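Local coordinates for protein MFP2b (Ascaris suum, PDB 2BJR) that probably enhances polymerisation of the major sperm protein that drives amoeboid motility of nematode sperm, and carries a bound zinc ion, at residues P21-K26 / Q81-H86. Sequence-based numbering, arbitrary orientation.
Sequences PDNPVK and QYKGNH. With ZN (zinc ion), chain C.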
ATOM      1  N   PRO A  21      10.171  -2.456   8.279  1.00 20.10           N
ATOM      2  CA  PRO A  21      10.212  -1.587   9.462  1.00 20.62           C
ATOM      3  C   PRO A  21       8.903  -0.802   9.640  1.00 20.50           C
ATOM      4  O   PRO A  21       8.071  -0.727   8.719  1.00 18.31           O
ATOM      5  CB  PRO A  21      11.348  -0.633   9.157  1.00 20.18           C
ATOM      6  CG  PRO A  21      11.465  -0.662   7.579  1.00 21.33           C
ATOM      7  CD  PRO A  21      11.114  -2.025   7.226  1.00 20.57           C
ATOM      8  N   ASP A  22       8.756  -0.172  10.802  1.00 20.01           N
ATOM      9  CA  ASP A  22       7.603   0.685  11.031  1.00 21.01           C
ATOM     10  C   ASP A  22       7.477   1.782  10.027  1.00 19.80           C
ATOM     11  O   ASP A  22       8.466   2.375   9.576  1.00 19.52           O
ATOM     12  CB  ASP A  22       7.685   1.370  12.397  1.00 20.89           C
ATOM     13  CG  ASP A  22       7.494   0.418  13.552  1.00 23.43           C
ATOM     14  OD1 ASP A  22       7.062  -0.754  13.428  1.00 26.18           O
ATOM     15  OD2 ASP A  22       7.797   0.822  14.682  1.00 27.90           O
ATOM     16  N   ASN A  23       6.237   2.091   9.694  1.00 19.81           N
ATOM     17  CA  ASN A  23       5.924   3.272   8.900  1.00 19.81           C
ATOM     18  C   ASN A  23       6.744   3.539   7.606  1.00 20.00           C
ATOM     19  O   ASN A  23       7.243   4.640   7.385  1.00 19.62           O
ATOM     20  CB  ASN A  23       5.983   4.497   9.800  1.00 21.76           C
ATOM     21  CG  ASN A  23       5.022   4.380  10.947  1.00 24.66           C
ATOM     22  OD1 ASN A  23       3.806   4.510  10.756  1.00 31.66           O
ATOM     23  ND2 ASN A  23       5.526   4.054  12.100  1.00 25.76           N
ATOM     24  N   PRO A  24       6.840   2.552   6.732  1.00 18.68           N
ATOM     25  CA  PRO A  24       7.608   2.735   5.492  1.00 19.37           C
ATOM     26  C   PRO A  24       6.889   3.680   4.515  1.00 19.71           C
ATOM     27  O   PRO A  24       5.645   3.804   4.574  1.00 20.97           O
ATOM     28  CB  PRO A  24       7.718   1.308   4.965  1.00 18.10           C
ATOM     29  CG  PRO A  24       6.407   0.725   5.379  1.00 19.73           C
ATOM     30  CD  PRO A  24       6.236   1.224   6.807  1.00 18.89           C
ATOM     31  N   VAL A  25       7.619   4.388   3.676  1.00 17.62           N
ATOM     32  CA  VAL A  25       7.005   5.354   2.806  1.00 17.44           C
ATOM     33  C   VAL A  25       6.733   4.675   1.464  1.00 17.02           C
ATOM     34  O   VAL A  25       7.655   4.188   0.806  1.00 16.23           O
ATOM     35  CB  VAL A  25       7.855   6.591   2.651  1.00 17.15           C
ATOM     36  CG1 VAL A  25       7.284   7.533   1.555  1.00 17.08           C
ATOM     37  CG2 VAL A  25       7.993   7.321   3.997  1.00 19.02           C
ATOM     38  N   LYS A  26       5.457   4.635   1.069  1.00 15.63           N
ATOM     39  CA  LYS A  26       5.093   4.132  -0.265  1.00 16.55           C
ATOM     40  C   LYS A  26       5.364   5.069  -1.398  1.00 15.32           C
ATOM     41  O   LYS A  26       5.246   6.267  -1.250  1.00 15.45           O
ATOM     42  CB  LYS A  26       3.579   3.825  -0.285  1.00 17.90           C
ATOM     43  CG  LYS A  26       3.218   2.923   0.835  1.00 22.24           C
ATOM     44  CD  LYS A  26       1.819   2.435   0.660  1.00 22.79           C
ATOM     45  CE  LYS A  26       1.736   0.995   0.274  1.00 22.54           C
ATOM     46  NZ  LYS A  26       0.284   0.619   0.257  1.00 18.78           N
ATOM     47  N   GLN A  81      11.355   5.902   6.025  1.00 18.91           N
ATOM     48  CA  GLN A  81      10.392   5.821   7.123  1.00 19.27           C
ATOM     49  C   GLN A  81       9.875   7.191   7.431  1.00 19.77           C
ATOM     50  O   GLN A  81      10.591   8.165   7.407  1.00 20.44           O
ATOM     51  CB  GLN A  81      11.040   5.189   8.339  1.00 18.94           C
ATOM     52  CG  GLN A  81      10.239   5.150   9.613  1.00 19.79           C
ATOM     53  CD  GLN A  81      10.989   4.426  10.726  1.00 20.79           C
ATOM     54  OE1 GLN A  81      11.863   5.030  11.314  1.00 26.03           O
ATOM     55  NE2 GLN A  81      10.710   3.151  10.968  1.00 19.36           N
ATOM     56  N   TYR A  82       8.571   7.266   7.732  1.00 21.23           N
ATOM     57  CA  TYR A  82       7.977   8.486   8.192  1.00 22.58           C
ATOM     58  C   TYR A  82       7.108   8.115   9.415  1.00 24.02           C
ATOM     59  O   TYR A  82       5.934   7.787   9.279  1.00 22.65           O
ATOM     60  CB  TYR A  82       7.214   9.198   7.073  1.00 23.04           C
ATOM     61  CG  TYR A  82       6.795  10.577   7.492  1.00 23.07           C
ATOM     62  CD1 TYR A  82       7.679  11.642   7.425  1.00 22.13           C
ATOM     63  CD2 TYR A  82       5.524  10.809   8.054  1.00 24.60           C
ATOM     64  CE1 TYR A  82       7.336  12.892   7.854  1.00 24.81           C
ATOM     65  CE2 TYR A  82       5.161  12.092   8.472  1.00 23.24           C
ATOM     66  CZ  TYR A  82       6.047  13.129   8.371  1.00 26.18           C
ATOM     67  OH  TYR A  82       5.724  14.420   8.803  1.00 25.66           O
ATOM     68  N   LYS A  83       7.759   8.119  10.592  1.00 25.44           N
ATOM     69  CA  LYS A  83       7.187   7.724  11.878  1.00 27.52           C
ATOM     70  C   LYS A  83       7.051   9.012  12.681  1.00 29.10           C
ATOM     71  O   LYS A  83       8.047   9.661  12.975  1.00 30.42           O
ATOM     72  CB  LYS A  83       8.150   6.775  12.572  1.00 27.80           C
ATOM     73  CG  LYS A  83       7.785   6.260  13.952  1.00 30.60           C
ATOM     74  CD  LYS A  83       8.578   4.969  14.258  1.00 33.45           C
ATOM     75  CE  LYS A  83       7.951   4.201  15.432  1.00 37.29           C
ATOM     76  NZ  LYS A  83       8.700   2.994  15.908  1.00 38.30           N
ATOM     77  N   GLY A  84       5.832   9.358  13.059  1.00 30.70           N
ATOM     78  CA  GLY A  84       5.567  10.584  13.777  1.00 31.42           C
ATOM     79  C   GLY A  84       4.904  11.528  12.810  1.00 32.09           C
ATOM     80  O   GLY A  84       4.347  11.094  11.797  1.00 32.67           O
ATOM     81  N   ASN A  85       4.924  12.813  13.129  1.00 32.14           N
ATOM     82  CA  ASN A  85       4.352  13.813  12.255  1.00 32.77           C
ATOM     83  C   ASN A  85       5.167  15.090  12.269  1.00 32.65           C
ATOM     84  O   ASN A  85       6.236  15.159  12.903  1.00 33.58           O
ATOM     85  CB  ASN A  85       2.864  14.039  12.574  1.00 32.72           C
ATOM     86  CG  ASN A  85       2.633  14.633  13.954  1.00 34.48           C
ATOM     87  OD1 ASN A  85       3.498  15.323  14.507  1.00 33.21           O
ATOM     88  ND2 ASN A  85       1.449  14.363  14.513  1.00 36.54           N
ATOM     89  N   HIS A  86       4.703  16.096  11.550  1.00 33.17           N
ATOM     90  CA  HIS A  86       5.508  17.296  11.378  1.00 34.02           C
ATOM     91  C   HIS A  86       5.806  18.058  12.691  1.00 35.37           C
ATOM     92  O   HIS A  86       6.754  18.809  12.745  1.00 35.60           O
ATOM     93  CB  HIS A  86       4.873  18.230  10.370  1.00 33.78           C
ATOM     94  CG  HIS A  86       3.545  18.759  10.802  1.00 35.31           C
ATOM     95  ND1 HIS A  86       3.404  19.989  11.408  1.00 36.40           N
ATOM     96  CD2 HIS A  86       2.303  18.218  10.746  1.00 35.02           C
ATOM     97  CE1 HIS A  86       2.125  20.199  11.669  1.00 37.75           C
ATOM     98  NE2 HIS A  86       1.443  19.128  11.308  1.00 36.20           N
TER
HETATM   99 ZN    ZN C1369      -0.536  18.856  11.738  1.00 37.22          ZN
HETATM  100  O   HOH W   1       4.854   6.360   6.615  1.00 32.36           O
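With CG anti to the backbone N (chi1 178°) and its chain extended, Lys83 runs back to Asp22, whose carboxylate is set beside its own backbone N (chi1 -70°). Lys83 NZ lies 2.7 Å from Asp22 OD2, on its anti lone pair, in a salt bridge at the surface. On the way, the lysine methylenes pass the amide of Asn23 at about a right angle, Lys83 CG lying 3.7 Å from Asn23 ND2.

Gln81 is likewise extended and gives an N-H of NE2 to Asp22 O at 2.8 Å; the acceptor lies nearly in the Gln81 amide plane, but the donor is tilted from the Asp22 carbonyl plane. Beyond the glutamine bond comes a backbone link, Tyr82 N to Asn23 O at 3.0 Å, nearly straight at 168°. That carbonyl also receives the CA-H of Gln81, and a water lies close enough to donate weakly to it, within reach of Tyr82 O too. CG2 of Val25 packs against CB of Tyr82, while the phenol turns away to bond Tyr91 O.

The contact illustrates how a loop between strands 10-15 and 34-40 is fastened to the exit of strand 76-81, with Pro24 and Gln81 forming a lone beta bridge. Beyond it the chain reaches His86, which binds zinc with Cys174, Cys176 and Cys179. Asp22 OD1 also pairs with Arg199, so two cations probably stabilise the carboxylate in its ionised form.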